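Local atomic coordinates of putative capsid protein of prophage (Escherichia coli CFT073, PDB entry 3BQW), a protein that is probably the major capsid protein of an integrated phage, a member of the phage major capsid protein E family expected to build the shell of the virus particle. Residues E225-S230 / S249-L254; A204-M209 / D256-V261; Q182-H187 / R218-F223; D280-G285 / V346-A351. All blocks are in the same frame, centred on the assembly; numbering follows the deposited sequence.

Contact 1: residues E225-S230 / S249-L254; sequences ELYDLS and SFKGYL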
loop_
_atom_site.group_PDB
_atom_site.type_symbol
_atom_site.label_atom_id
_atom_site.label_comp_id
_atom_site.label_asym_id
_atom_site.label_seq_id
_atom_site.Cartn_x
_atom_site.Cartn_y
_atom_site.Cartn_z
ATOM N N GLU A 225 -27.300 -2.534 -18.052
ATOM C CA GLU A 225 -27.997 -1.471 -18.782
ATOM C C GLU A 225 -27.485 -0.051 -18.439
ATOM O O GLU A 225 -27.608 0.860 -19.258
ATOM C CB GLU A 225 -29.503 -1.585 -18.518
ATOM C CG GLU A 225 -30.145 -2.863 -19.126
ATOM C CD GLU A 225 -31.605 -3.111 -18.680
ATOM O OE1 GLU A 225 -32.148 -2.322 -17.845
ATOM O OE2 GLU A 225 -32.207 -4.107 -19.171
ATOM N N LEU A 226 -26.930 0.131 -17.237
ATOM C CA LEU A 226 -26.387 1.433 -16.795
ATOM C C LEU A 226 -24.871 1.489 -16.882
ATOM O O LEU A 226 -24.286 2.572 -16.875
ATOM C CB LEU A 226 -26.786 1.724 -15.342
ATOM C CG LEU A 226 -28.268 1.901 -15.039
ATOM C CD1 LEU A 226 -28.494 2.110 -13.549
ATOM C CD2 LEU A 226 -28.841 3.052 -15.857
ATOM N N TYR A 227 -24.246 0.315 -16.929
ATOM C CA TYR A 227 -22.782 0.171 -16.992
ATOM C C TYR A 227 -22.216 0.900 -18.216
ATOM O O TYR A 227 -22.574 0.593 -19.357
ATOM C CB TYR A 227 -22.418 -1.335 -17.008
ATOM C CG TYR A 227 -20.959 -1.707 -17.244
ATOM C CD1 TYR A 227 -19.917 -0.904 -16.792
ATOM C CD2 TYR A 227 -20.636 -2.899 -17.890
ATOM C CE1 TYR A 227 -18.591 -1.266 -17.006
ATOM C CE2 TYR A 227 -19.314 -3.273 -18.114
ATOM C CZ TYR A 227 -18.284 -2.456 -17.666
ATOM O OH TYR A 227 -16.951 -2.827 -17.882
ATOM N N ASP A 228 -21.327 1.856 -17.955
ATOM C CA ASP A 228 -20.727 2.685 -18.992
ATOM C C ASP A 228 -19.253 2.325 -19.138
ATOM O O ASP A 228 -18.393 2.904 -18.462
ATOM C CB ASP A 228 -20.903 4.152 -18.615
ATOM C CG ASP A 228 -20.619 5.090 -19.751
ATOM O OD1 ASP A 228 -19.939 4.692 -20.727
ATOM O OD2 ASP A 228 -21.083 6.246 -19.646
ATOM N N LEU A 229 -18.987 1.365 -20.032
ATOM C CA LEU A 229 -17.630 0.898 -20.366
ATOM C C LEU A 229 -16.686 2.016 -20.845
ATOM O O LEU A 229 -15.472 1.888 -20.716
ATOM C CB LEU A 229 -17.701 -0.220 -21.426
ATOM C CG LEU A 229 -16.408 -0.914 -21.900
ATOM C CD1 LEU A 229 -15.745 -1.720 -20.786
ATOM C CD2 LEU A 229 -16.676 -1.816 -23.115
ATOM N N SER A 230 -17.239 3.097 -21.394
ATOM C CA SER A 230 -16.427 4.206 -21.910
ATOM C C SER A 230 -15.546 4.850 -20.847
ATOM O O SER A 230 -15.968 5.041 -19.705
ATOM C CB SER A 230 -17.301 5.298 -22.529
ATOM O OG SER A 230 -16.820 6.574 -22.137
ATOM N N SER A 249 -8.071 -3.399 -12.724
ATOM C CA SER A 249 -8.743 -3.210 -13.965
ATOM C C SER A 249 -9.783 -2.116 -13.813
ATOM O O SER A 249 -10.670 -2.190 -12.951
ATOM C CB SER A 249 -9.422 -4.500 -14.403
ATOM O OG SER A 249 -10.180 -4.250 -15.575
ATOM N N PHE A 250 -9.665 -1.103 -14.655
ATOM C CA PHE A 250 -10.612 -0.036 -14.723
ATOM C C PHE A 250 -11.739 -0.468 -15.640
ATOM O O PHE A 250 -11.504 -0.832 -16.780
ATOM C CB PHE A 250 -9.987 1.265 -15.232
ATOM C CG PHE A 250 -10.884 2.454 -15.043
ATOM C CD1 PHE A 250 -10.854 3.172 -13.872
ATOM C CD2 PHE A 250 -11.787 2.808 -16.014
ATOM C CE1 PHE A 250 -11.713 4.234 -13.670
ATOM C CE2 PHE A 250 -12.638 3.879 -15.832
ATOM C CZ PHE A 250 -12.611 4.585 -14.653
ATOM N N LYS A 251 -12.963 -0.415 -15.120
ATOM C CA LYS A 251 -14.124 -0.970 -15.799
ATOM C C LYS A 251 -14.996 0.063 -16.492
ATOM O O LYS A 251 -15.730 -0.286 -17.414
ATOM C CB LYS A 251 -14.985 -1.751 -14.790
ATOM C CG LYS A 251 -14.316 -2.998 -14.256
ATOM C CD LYS A 251 -13.922 -3.937 -15.389
ATOM C CE LYS A 251 -13.332 -5.184 -14.849
ATOM N NZ LYS A 251 -12.818 -6.069 -15.894
ATOM N N GLY A 252 -14.951 1.312 -16.045
ATOM C CA GLY A 252 -15.852 2.325 -16.555
ATOM C C GLY A 252 -16.478 3.116 -15.434
ATOM O O GLY A 252 -15.913 3.221 -14.359
ATOM N N TYR A 253 -17.661 3.656 -15.700
ATOM C CA TYR A 253 -18.357 4.546 -14.785
ATOM C C TYR A 253 -19.809 4.133 -14.609
ATOM O O TYR A 253 -20.413 3.520 -15.501
ATOM C CB TYR A 253 -18.295 5.997 -15.282
ATOM C CG TYR A 253 -16.899 6.580 -15.310
ATOM C CD1 TYR A 253 -16.419 7.366 -14.257
ATOM C CD2 TYR A 253 -16.048 6.327 -16.377
ATOM C CE1 TYR A 253 -15.127 7.902 -14.283
ATOM C CE2 TYR A 253 -14.754 6.849 -16.414
ATOM C CZ TYR A 253 -14.305 7.639 -15.372
ATOM O OH TYR A 253 -13.026 8.149 -15.447
ATOM N N LEU A 254 -20.342 4.457 -13.434
ATOM C CA LEU A 254 -21.758 4.322 -13.117
ATOM C C LEU A 254 -22.201 5.710 -12.679
ATOM O O LEU A 254 -22.161 6.043 -11.509
ATOM C CB LEU A 254 -21.918 3.278 -12.008
ATOM C CG LEU A 254 -23.268 2.720 -11.581
ATOM C CD1 LEU A 254 -24.108 2.249 -12.796
ATOM C CD2 LEU A 254 -23.029 1.558 -10.574
#
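Asp228 and Tyr253 form a lone antiparallel bridge, a hydrogen-bonded pair that ties the chain leaving helix 221-226 to strand 248-254. Two backbone bonds make the bridge: Asp228 N gives to Tyr253 O at 3.1 Å, and Tyr253 N returns to Asp228 O at 3.0 Å. The CA of Gly252 lies against Asp228 O at 3.2 Å in a CA-H...O contact, and this glycine lets the two backbones come close, its CA 4.4 Å from Leu229 CA.

Side-chain polar bonds flank the bridge. Tyr227 starts off facing away, but with CG anti to the backbone N (chi1 173°) its ring swings back, and OH donates to Lys251 O at 2.9 Å, which lies at the ring edge. Asp228 turns its carboxylate onto its own chain, OD1 accepting from Ser230 N in an Asx turn. Tyr253 OH reaches outside the pair, to Glu238 and Ser235.

Apolar packing is sparse: Leu226 CB meets Leu254 CD1 at 3.7 Å, next to Ile190 of helix 190-198. Two contacts set carbon against a carbonyl oxygen. Leu229 CD1 lies near Lys251 O, and at the far end Ser230 O lies in the plane of the Tyr253 ring, 3.6 Å from CD2.

Contact 2: residues A204-M209 / D256-V261; sequences ANVMIM and DLALIV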
loop_
_atom_site.group_PDB
_atom_site.type_symbol
_atom_site.label_atom_id
_atom_site.label_comp_id
_atom_site.label_asym_id
_atom_site.label_seq_id
_atom_site.Cartn_x
_atom_site.Cartn_y
_atom_site.Cartn_z
ATOM N N ALA A 204 -19.227 9.859 -3.081
ATOM C CA ALA A 204 -18.226 8.893 -3.484
ATOM C C ALA A 204 -18.069 8.991 -4.986
ATOM O O ALA A 204 -19.060 9.020 -5.723
ATOM C CB ALA A 204 -18.649 7.482 -3.071
ATOM N N ASN A 205 -16.817 9.030 -5.449
ATOM C CA ASN A 205 -16.529 9.078 -6.879
ATOM C C ASN A 205 -15.693 7.885 -7.368
ATOM O O ASN A 205 -15.323 7.814 -8.531
ATOM C CB ASN A 205 -15.920 10.448 -7.269
ATOM C CG ASN A 205 -14.462 10.606 -6.863
ATOM O OD1 ASN A 205 -13.922 9.813 -6.103
ATOM N ND2 ASN A 205 -13.817 11.664 -7.375
ATOM N N VAL A 206 -15.420 6.945 -6.480
ATOM C CA VAL A 206 -14.713 5.718 -6.835
ATOM C C VAL A 206 -15.271 4.517 -6.062
ATOM O O VAL A 206 -15.578 4.617 -4.879
ATOM C CB VAL A 206 -13.166 5.875 -6.669
ATOM C CG1 VAL A 206 -12.752 6.080 -5.195
ATOM C CG2 VAL A 206 -12.438 4.703 -7.341
ATOM N N MET A 207 -15.490 3.408 -6.776
ATOM C CA MET A 207 -15.852 2.129 -6.163
ATOM C C MET A 207 -14.780 1.090 -6.530
ATOM O O MET A 207 -14.642 0.745 -7.693
ATOM C CB MET A 207 -17.257 1.660 -6.570
ATOM C CG MET A 207 -17.767 0.429 -5.775
ATOM S SD MET A 207 -19.504 -0.088 -5.971
ATOM C CE MET A 207 -19.692 -0.229 -7.714
ATOM N N ILE A 208 -14.007 0.661 -5.525
ATOM C CA ILE A 208 -12.991 -0.377 -5.653
ATOM C C ILE A 208 -13.526 -1.710 -5.115
ATOM O O ILE A 208 -14.002 -1.784 -3.981
ATOM C CB ILE A 208 -11.701 0.002 -4.919
ATOM C CG1 ILE A 208 -11.242 1.407 -5.355
ATOM C CG2 ILE A 208 -10.615 -1.026 -5.228
ATOM C CD1 ILE A 208 -10.591 2.195 -4.299
ATOM N N MET A 209 -13.477 -2.746 -5.964
ATOM C CA MET A 209 -14.213 -3.994 -5.761
ATOM C C MET A 209 -13.259 -5.167 -5.862
ATOM O O MET A 209 -12.451 -5.209 -6.771
ATOM C CB MET A 209 -15.218 -4.224 -6.898
ATOM C CG MET A 209 -16.320 -3.268 -7.002
ATOM S SD MET A 209 -17.333 -3.578 -8.441
ATOM C CE MET A 209 -16.624 -2.380 -9.518
ATOM N N ASP A 256 -21.255 9.220 -11.919
ATOM C CA ASP A 256 -19.964 9.840 -11.578
ATOM C C ASP A 256 -19.084 8.943 -10.710
ATOM O O ASP A 256 -18.088 9.396 -10.162
ATOM C CB ASP A 256 -20.133 11.260 -10.965
ATOM C CG ASP A 256 -20.996 11.295 -9.695
ATOM O OD1 ASP A 256 -21.473 10.224 -9.220
ATOM O OD2 ASP A 256 -21.202 12.421 -9.168
ATOM N N LEU A 257 -19.431 7.659 -10.640
ATOM C CA LEU A 257 -18.720 6.673 -9.842
ATOM C C LEU A 257 -17.812 5.831 -10.720
ATOM O O LEU A 257 -18.284 5.101 -11.586
ATOM C CB LEU A 257 -19.732 5.761 -9.163
ATOM C CG LEU A 257 -19.293 4.812 -8.056
ATOM C CD1 LEU A 257 -18.795 5.614 -6.888
ATOM C CD2 LEU A 257 -20.482 3.917 -7.631
ATOM N N ALA A 258 -16.504 5.952 -10.512
ATOM C CA ALA A 258 -15.525 5.174 -11.266
ATOM C C ALA A 258 -15.494 3.770 -10.699
ATOM O O ALA A 258 -15.615 3.585 -9.483
ATOM C CB ALA A 258 -14.142 5.801 -11.184
ATOM N N LEU A 259 -15.301 2.797 -11.589
ATOM C CA LEU A 259 -15.405 1.384 -11.261
ATOM C C LEU A 259 -14.075 0.693 -11.491
ATOM O O LEU A 259 -13.567 0.649 -12.606
ATOM C CB LEU A 259 -16.491 0.709 -12.108
ATOM C CG LEU A 259 -17.911 1.277 -12.114
ATOM C CD1 LEU A 259 -18.687 0.612 -13.264
ATOM C CD2 LEU A 259 -18.656 1.102 -10.754
ATOM N N ILE A 260 -13.524 0.163 -10.410
ATOM C CA ILE A 260 -12.210 -0.456 -10.376
ATOM C C ILE A 260 -12.353 -1.828 -9.706
ATOM O O ILE A 260 -12.899 -1.938 -8.597
ATOM C CB ILE A 260 -11.185 0.419 -9.573
ATOM C CG1 ILE A 260 -11.081 1.846 -10.154
ATOM C CG2 ILE A 260 -9.791 -0.245 -9.556
ATOM C CD1 ILE A 260 -10.009 2.761 -9.444
ATOM N N VAL A 261 -11.892 -2.860 -10.398
ATOM C CA VAL A 261 -11.726 -4.172 -9.822
ATOM C C VAL A 261 -10.272 -4.343 -9.422
ATOM O O VAL A 261 -9.373 -4.136 -10.226
ATOM C CB VAL A 261 -12.137 -5.300 -10.787
ATOM C CG1 VAL A 261 -11.971 -6.671 -10.118
ATOM C CG2 VAL A 261 -13.585 -5.064 -11.275
HETATM O O HOH W 1 -19.941 11.545 -6.700
#
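Met207 N donates to Ala258 O at 2.7 Å, nearly straight at the hydrogen (168°), and that same oxygen also takes a CA-H...O contact from Val206. The ladder runs on in parallel register: Ile260 N binds Met207 O, and Met209 N binds Ile260 O at 2.8 Å. At its start the geometry changes. Ala258 N comes to Asn205 O at 3.0 Å from well above the carbonyl plane, beside a classic beta bulge in which Asn205 and Val206 both face Gly285. The Asn205 side chain turns away, its OD1 accepting from Thr287 N.

On one face Val206, Ile208 and Ile260 pack against helix 30-35, and Ala258 against Phe250 and Tyr253. Val206 CG2, anti to the backbone N, slants across to Ile260 CD1 at 3.8 Å. The other face carries Met207, Met209, Leu259 and Val261. Met207 lies alongside Leu259, both pointing the same way, and a turn at its last torsion (chi3 52°) sets CE against Leu259 CD2 at a tight 3.5 Å. Met209, also bent at chi3, brings its own CE to Leu259 CB at 4.0 Å; the methionines themselves pack on Leu217. Leu257 CD1 folds back toward Ala204 O at 3.6 Å, and a water joins that oxygen to Asp256 OD2, the latter bond weak. Strands 206-209 and 257-261 are thus a parallel pair inside a mixed sheet, with helix 30-35 on one face and helix 211-218 on the other.

Contact 3: residues Q182-H187 / R218-F223; sequences QDKETH and RSFKKF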
loop_
_atom_site.group_PDB
_atom_site.type_symbol
_atom_site.label_atom_id
_atom_site.label_comp_id
_atom_site.label_asym_id
_atom_site.label_seq_id
_atom_site.Cartn_x
_atom_site.Cartn_y
_atom_site.Cartn_z
ATOM N N GLN A 182 -30.993 -11.666 -4.654
ATOM C CA GLN A 182 -31.835 -10.783 -5.452
ATOM C C GLN A 182 -32.115 -11.360 -6.820
ATOM O O GLN A 182 -31.406 -12.247 -7.293
ATOM C CB GLN A 182 -31.226 -9.385 -5.561
ATOM C CG GLN A 182 -30.957 -8.718 -4.226
ATOM C CD GLN A 182 -32.148 -8.767 -3.296
ATOM O OE1 GLN A 182 -33.259 -8.445 -3.698
ATOM N NE2 GLN A 182 -31.930 -9.204 -2.058
ATOM N N ASP A 183 -33.176 -10.861 -7.440
ATOM C CA ASP A 183 -33.559 -11.271 -8.769
ATOM C C ASP A 183 -32.676 -10.495 -9.723
ATOM O O ASP A 183 -32.784 -9.274 -9.839
ATOM C CB ASP A 183 -35.052 -10.979 -9.028
ATOM C CG ASP A 183 -35.509 -11.396 -10.423
ATOM O OD1 ASP A 183 -34.672 -11.764 -11.271
ATOM O OD2 ASP A 183 -36.724 -11.349 -10.680
ATOM N N LYS A 184 -31.798 -11.232 -10.390
ATOM C CA LYS A 184 -30.800 -10.670 -11.281
ATOM C C LYS A 184 -31.399 -10.009 -12.507
ATOM O O LYS A 184 -30.770 -9.151 -13.118
ATOM C CB LYS A 184 -29.824 -11.771 -11.705
ATOM C CG LYS A 184 -29.042 -12.400 -10.541
ATOM C CD LYS A 184 -28.424 -11.351 -9.632
ATOM C CE LYS A 184 -27.389 -11.959 -8.688
ATOM N NZ LYS A 184 -28.069 -12.657 -7.568
ATOM N N GLU A 185 -32.625 -10.392 -12.858
ATOM C CA GLU A 185 -33.322 -9.750 -13.958
ATOM C C GLU A 185 -33.984 -8.435 -13.566
ATOM O O GLU A 185 -34.150 -7.569 -14.413
ATOM C CB GLU A 185 -34.353 -10.713 -14.549
ATOM C CG GLU A 185 -33.719 -11.953 -15.115
ATOM C CD GLU A 185 -32.941 -11.668 -16.386
ATOM O OE1 GLU A 185 -33.582 -11.294 -17.396
ATOM O OE2 GLU A 185 -31.703 -11.823 -16.385
ATOM N N THR A 186 -34.355 -8.263 -12.303
ATOM C CA THR A 186 -35.216 -7.129 -11.933
ATOM C C THR A 186 -34.668 -6.166 -10.888
ATOM O O THR A 186 -35.139 -5.036 -10.774
ATOM C CB THR A 186 -36.602 -7.614 -11.471
ATOM O OG1 THR A 186 -36.470 -8.380 -10.268
ATOM C CG2 THR A 186 -37.263 -8.461 -12.568
ATOM N N HIS A 187 -33.671 -6.594 -10.135
ATOM C CA HIS A 187 -33.120 -5.757 -9.080
ATOM C C HIS A 187 -32.190 -4.665 -9.626
ATOM O O HIS A 187 -31.395 -4.906 -10.541
ATOM C CB HIS A 187 -32.387 -6.624 -8.077
ATOM C CG HIS A 187 -32.092 -5.918 -6.805
ATOM N ND1 HIS A 187 -30.805 -5.596 -6.410
ATOM C CD2 HIS A 187 -32.920 -5.426 -5.855
ATOM C CE1 HIS A 187 -30.861 -4.949 -5.258
ATOM N NE2 HIS A 187 -32.133 -4.833 -4.900
ATOM N N ARG A 218 -21.994 -7.563 -11.948
ATOM C CA ARG A 218 -22.115 -7.851 -13.386
ATOM C C ARG A 218 -23.307 -8.728 -13.743
ATOM O O ARG A 218 -23.885 -8.605 -14.826
ATOM C CB ARG A 218 -20.822 -8.585 -13.807
ATOM C CG ARG A 218 -20.327 -8.344 -15.179
ATOM C CD ARG A 218 -18.934 -8.983 -15.344
ATOM N NE ARG A 218 -18.983 -10.441 -15.144
ATOM C CZ ARG A 218 -18.010 -11.171 -14.597
ATOM N NH1 ARG A 218 -16.894 -10.609 -14.184
ATOM N NH2 ARG A 218 -18.167 -12.476 -14.453
ATOM N N SER A 219 -23.661 -9.647 -12.850
ATOM C CA SER A 219 -24.768 -10.580 -13.103
ATOM C C SER A 219 -26.152 -9.923 -13.096
ATOM O O SER A 219 -27.127 -10.543 -13.506
ATOM C CB SER A 219 -24.752 -11.722 -12.086
ATOM O OG SER A 219 -25.138 -11.279 -10.796
ATOM N N PHE A 220 -26.237 -8.683 -12.627
ATOM C CA PHE A 220 -27.492 -7.930 -12.656
ATOM C C PHE A 220 -27.695 -7.266 -14.004
ATOM O O PHE A 220 -26.975 -6.345 -14.356
ATOM C CB PHE A 220 -27.519 -6.837 -11.589
ATOM C CG PHE A 220 -27.650 -7.348 -10.187
ATOM C CD1 PHE A 220 -28.879 -7.759 -9.697
ATOM C CD2 PHE A 220 -26.554 -7.366 -9.333
ATOM C CE1 PHE A 220 -29.005 -8.221 -8.392
ATOM C CE2 PHE A 220 -26.677 -7.819 -8.030
ATOM C CZ PHE A 220 -27.910 -8.258 -7.568
ATOM N N LYS A 221 -28.717 -7.721 -14.725
ATOM C CA LYS A 221 -29.183 -7.089 -15.969
ATOM C C LYS A 221 -29.307 -5.556 -15.853
ATOM O O LYS A 221 -28.970 -4.823 -16.782
ATOM C CB LYS A 221 -30.537 -7.684 -16.356
ATOM C CG LYS A 221 -30.914 -7.554 -17.829
ATOM C CD LYS A 221 -32.406 -7.890 -18.039
ATOM C CE LYS A 221 -32.718 -8.197 -19.506
ATOM N NZ LYS A 221 -32.294 -9.574 -19.929
ATOM N N LYS A 222 -29.790 -5.086 -14.704
ATOM C CA LYS A 222 -30.013 -3.667 -14.497
ATOM C C LYS A 222 -28.715 -2.917 -14.244
ATOM O O LYS A 222 -28.642 -1.720 -14.509
ATOM C CB LYS A 222 -31.016 -3.428 -13.359
ATOM C CG LYS A 222 -32.383 -4.082 -13.576
ATOM C CD LYS A 222 -32.999 -3.683 -14.898
ATOM C CE LYS A 222 -34.435 -4.191 -15.022
ATOM N NZ LYS A 222 -34.826 -4.245 -16.459
ATOM N N PHE A 223 -27.684 -3.598 -13.754
ATOM C CA PHE A 223 -26.360 -2.992 -13.758
ATOM C C PHE A 223 -25.831 -2.860 -15.193
ATOM O O PHE A 223 -25.325 -1.805 -15.563
ATOM C CB PHE A 223 -25.355 -3.753 -12.882
ATOM C CG PHE A 223 -23.937 -3.417 -13.197
ATOM C CD1 PHE A 223 -23.405 -2.201 -12.804
ATOM C CD2 PHE A 223 -23.152 -4.280 -13.957
ATOM C CE1 PHE A 223 -22.096 -1.861 -13.123
ATOM C CE2 PHE A 223 -21.830 -3.949 -14.275
ATOM C CZ PHE A 223 -21.311 -2.741 -13.860
HETATM O O HOH W 2 -30.878 -6.621 -12.451
#
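A surface turn docks against the start of helix 221-226; it includes an Asx turn, Asp183 OD1 accepting from Glu185 N, and Asp183 O accepts from Thr186 N and His187 N. Across the contact, Lys184 O receives Lys221 N at 3.0 Å, from the first turn of the helix, just after the N-cap residue Phe220. A water extends the grip, donating to both Lys184 O and His187 O and accepting from Lys222 N at 2.9 Å.

Phe220 lies at the centre. With the Lys184 chain bent at chi2 (-49°), its CD sits over one face of the phenyl ring, a CH-pi contact 3.7 Å from the centroid, while CE runs past Ser219 OG. Gln182 CB meets the same ring at its edge, 3.8 Å from CE1. His187 lies alongside, the two ring planes at 48°, and its buried ND1 has no polar partner in the model. Further out, Glu185 OE1 and Lys221 NZ form a salt bridge at 3.3 Å, whose hydrogen bond is weak, and Lys222 packs its methylenes on His187 O.

Outside the pair, Lys184 NZ bonds to Trp179 O, and the Trp179 ring meets Phe220 edge-to-face. The contact thus fastens the loop between strand 170-172 and helix 190-198 to the junction of helices 211-218 and 221-226.

Contact 4: residues D280-G285 / V346-A351; sequences DLLVLG and VTVKIA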
loop_
_atom_site.group_PDB
_atom_site.type_symbol
_atom_site.label_atom_id
_atom_site.label_comp_id
_atom_site.label_asym_id
_atom_site.label_seq_id
_atom_site.Cartn_x
_atom_site.Cartn_y
_atom_site.Cartn_z
ATOM N N ASP A 280 -14.758 -10.384 -1.644
ATOM C CA ASP A 280 -16.191 -10.085 -1.383
ATOM C C ASP A 280 -16.431 -8.684 -0.803
ATOM O O ASP A 280 -17.552 -8.374 -0.402
ATOM C CB ASP A 280 -16.823 -11.157 -0.479
ATOM C CG ASP A 280 -16.211 -11.199 0.908
ATOM O OD1 ASP A 280 -15.140 -10.581 1.145
ATOM O OD2 ASP A 280 -16.792 -11.876 1.770
ATOM N N LEU A 281 -15.384 -7.852 -0.805
ATOM C CA LEU A 281 -15.435 -6.461 -0.334
ATOM C C LEU A 281 -15.405 -5.426 -1.472
ATOM O O LEU A 281 -14.724 -5.618 -2.499
ATOM C CB LEU A 281 -14.262 -6.138 0.605
ATOM C CG LEU A 281 -14.122 -6.965 1.885
ATOM C CD1 LEU A 281 -12.838 -6.541 2.670
ATOM C CD2 LEU A 281 -15.373 -6.890 2.753
ATOM N N LEU A 282 -16.139 -4.332 -1.254
ATOM C CA LEU A 282 -16.086 -3.138 -2.111
ATOM C C LEU A 282 -15.885 -1.950 -1.183
ATOM O O LEU A 282 -16.390 -1.939 -0.043
ATOM C CB LEU A 282 -17.377 -2.935 -2.941
ATOM C CG LEU A 282 -18.711 -2.593 -2.254
ATOM C CD1 LEU A 282 -18.828 -1.038 -2.063
ATOM C CD2 LEU A 282 -19.961 -3.173 -2.992
ATOM N N VAL A 283 -15.154 -0.959 -1.679
ATOM C CA VAL A 283 -14.845 0.253 -0.955
ATOM C C VAL A 283 -15.342 1.434 -1.765
ATOM O O VAL A 283 -15.068 1.543 -2.954
ATOM C CB VAL A 283 -13.335 0.401 -0.727
ATOM C CG1 VAL A 283 -13.010 1.719 -0.028
ATOM C CG2 VAL A 283 -12.796 -0.767 0.081
ATOM N N LEU A 284 -16.110 2.295 -1.115
ATOM C CA LEU A 284 -16.554 3.543 -1.701
ATOM C C LEU A 284 -15.734 4.659 -1.096
ATOM O O LEU A 284 -15.626 4.759 0.130
ATOM C CB LEU A 284 -18.028 3.758 -1.426
ATOM C CG LEU A 284 -18.923 2.851 -2.275
ATOM C CD1 LEU A 284 -20.306 2.750 -1.596
ATOM C CD2 LEU A 284 -18.989 3.351 -3.740
ATOM N N GLY A 285 -15.134 5.477 -1.953
ATOM C CA GLY A 285 -14.335 6.606 -1.492
ATOM C C GLY A 285 -14.344 7.764 -2.459
ATOM O O GLY A 285 -15.049 7.742 -3.478
ATOM N N VAL A 346 -16.453 3.994 2.909
ATOM C CA VAL A 346 -17.456 3.016 3.271
ATOM C C VAL A 346 -17.015 1.671 2.685
ATOM O O VAL A 346 -16.710 1.573 1.508
ATOM C CB VAL A 346 -18.862 3.426 2.734
ATOM C CG1 VAL A 346 -19.899 2.338 3.017
ATOM C CG2 VAL A 346 -19.307 4.820 3.316
ATOM N N THR A 347 -16.973 0.636 3.510
ATOM C CA THR A 347 -16.631 -0.723 3.049
ATOM C C THR A 347 -17.843 -1.669 3.226
ATOM O O THR A 347 -18.489 -1.704 4.281
ATOM C CB THR A 347 -15.394 -1.274 3.796
ATOM O OG1 THR A 347 -14.291 -0.378 3.591
ATOM C CG2 THR A 347 -15.009 -2.696 3.326
ATOM N N VAL A 348 -18.137 -2.418 2.174
ATOM C CA VAL A 348 -19.273 -3.322 2.167
ATOM C C VAL A 348 -18.822 -4.741 1.862
ATOM O O VAL A 348 -18.110 -4.971 0.890
ATOM C CB VAL A 348 -20.376 -2.880 1.188
ATOM C CG1 VAL A 348 -21.687 -3.772 1.356
ATOM C CG2 VAL A 348 -20.683 -1.396 1.372
ATOM N N LYS A 349 -19.182 -5.665 2.756
ATOM C CA LYS A 349 -19.008 -7.099 2.543
ATOM C C LYS A 349 -20.266 -7.638 1.898
ATOM O O LYS A 349 -21.330 -7.643 2.507
ATOM C CB LYS A 349 -18.759 -7.805 3.867
ATOM C CG LYS A 349 -18.314 -9.249 3.767
ATOM C CD LYS A 349 -18.134 -9.838 5.157
ATOM C CE LYS A 349 -18.078 -11.354 5.123
ATOM N NZ LYS A 349 -16.776 -11.795 4.549
ATOM N N ILE A 350 -20.171 -8.063 0.651
ATOM C CA ILE A 350 -21.346 -8.545 -0.026
ATOM C C ILE A 350 -21.593 -10.005 0.372
ATOM O O ILE A 350 -20.715 -10.713 0.837
ATOM C CB ILE A 350 -21.345 -8.352 -1.578
ATOM C CG1 ILE A 350 -20.366 -9.318 -2.262
ATOM C CG2 ILE A 350 -21.137 -6.830 -1.955
ATOM C CD1 ILE A 350 -20.664 -9.597 -3.744
ATOM N N ALA A 351 -22.829 -10.413 0.226
ATOM C CA ALA A 351 -23.217 -11.768 0.520
ATOM C C ALA A 351 -24.395 -12.079 -0.371
ATOM O O ALA A 351 -24.920 -13.157 -0.231
ATOM C CB ALA A 351 -23.594 -11.918 2.011
HETATM O O HOH W 3 -19.269 -12.583 1.540
HETATM O O HOH W 4 -14.179 -10.612 3.561
#
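Leu282 and Val348 lie side by side, pointing the same way, with Leu282 CG 3.8 Å from Val348 CB. The Leu282 side chain is turned between its own N and carbonyl carbon (chi1 67°), and its CD2 meets Ile350 CG2 at 4.0 Å, nearly at a right angle. Leu284 and Val346 share this face, which is roofed by helices 190-198 and 211-218. On the other face Val283 CG2 touches Thr347 OG1, next to helix 113-146, and Leu281 CD2 reaches across to Lys349 CB at 3.7 Å.

Backbone bonds bind the strands between these layers. Leu282 and Val348 exchange a pair of them, as do Leu284 and Val346, where Leu284 N gives to Val346 O at 2.8 Å. Beyond the last strand residue, Ile350 N donates to Asp280 O.

The polar edge follows. Lys349 extends until a bend at chi4 (73°) carries NZ to Asp280 OD2, a salt bridge of 2.8 Å met on the syn side of the carboxylate. One water links Asp280 OD1 to Lys349 NZ, and another joins Asp280 OD2 to Ile350 O, so both carboxylate oxygens have water partners. This is a regular antiparallel ladder within a mixed sheet, formed by strand 281-285 and the C-terminal strand 346-349 and packed by helices on both faces.

How the contacts relate
From the N terminus, segment 182-187 is joined by 218-223, closing contact 3 across helix 190-198, strand 206-209 and helix 211-218. Contact 2 opens within that span at 204-209 and closes later at 256-261, so the two cross. Contact 1, joining 225-230 to 249-254, lies wholly between the segments of contact 2 and begins soon after contact 3 ends. Contact 4 comes last and spans the longest separation, pairing the C-terminal strand 346-349 with strand 281-285. Strands of contacts 1, 2 and 4 share one mixed sheet: 248-254 neighbours 257-267, and 206-209 neighbours 281-285. Contact 3, on the flank, touches contact 2 through Phe223 and Leu259.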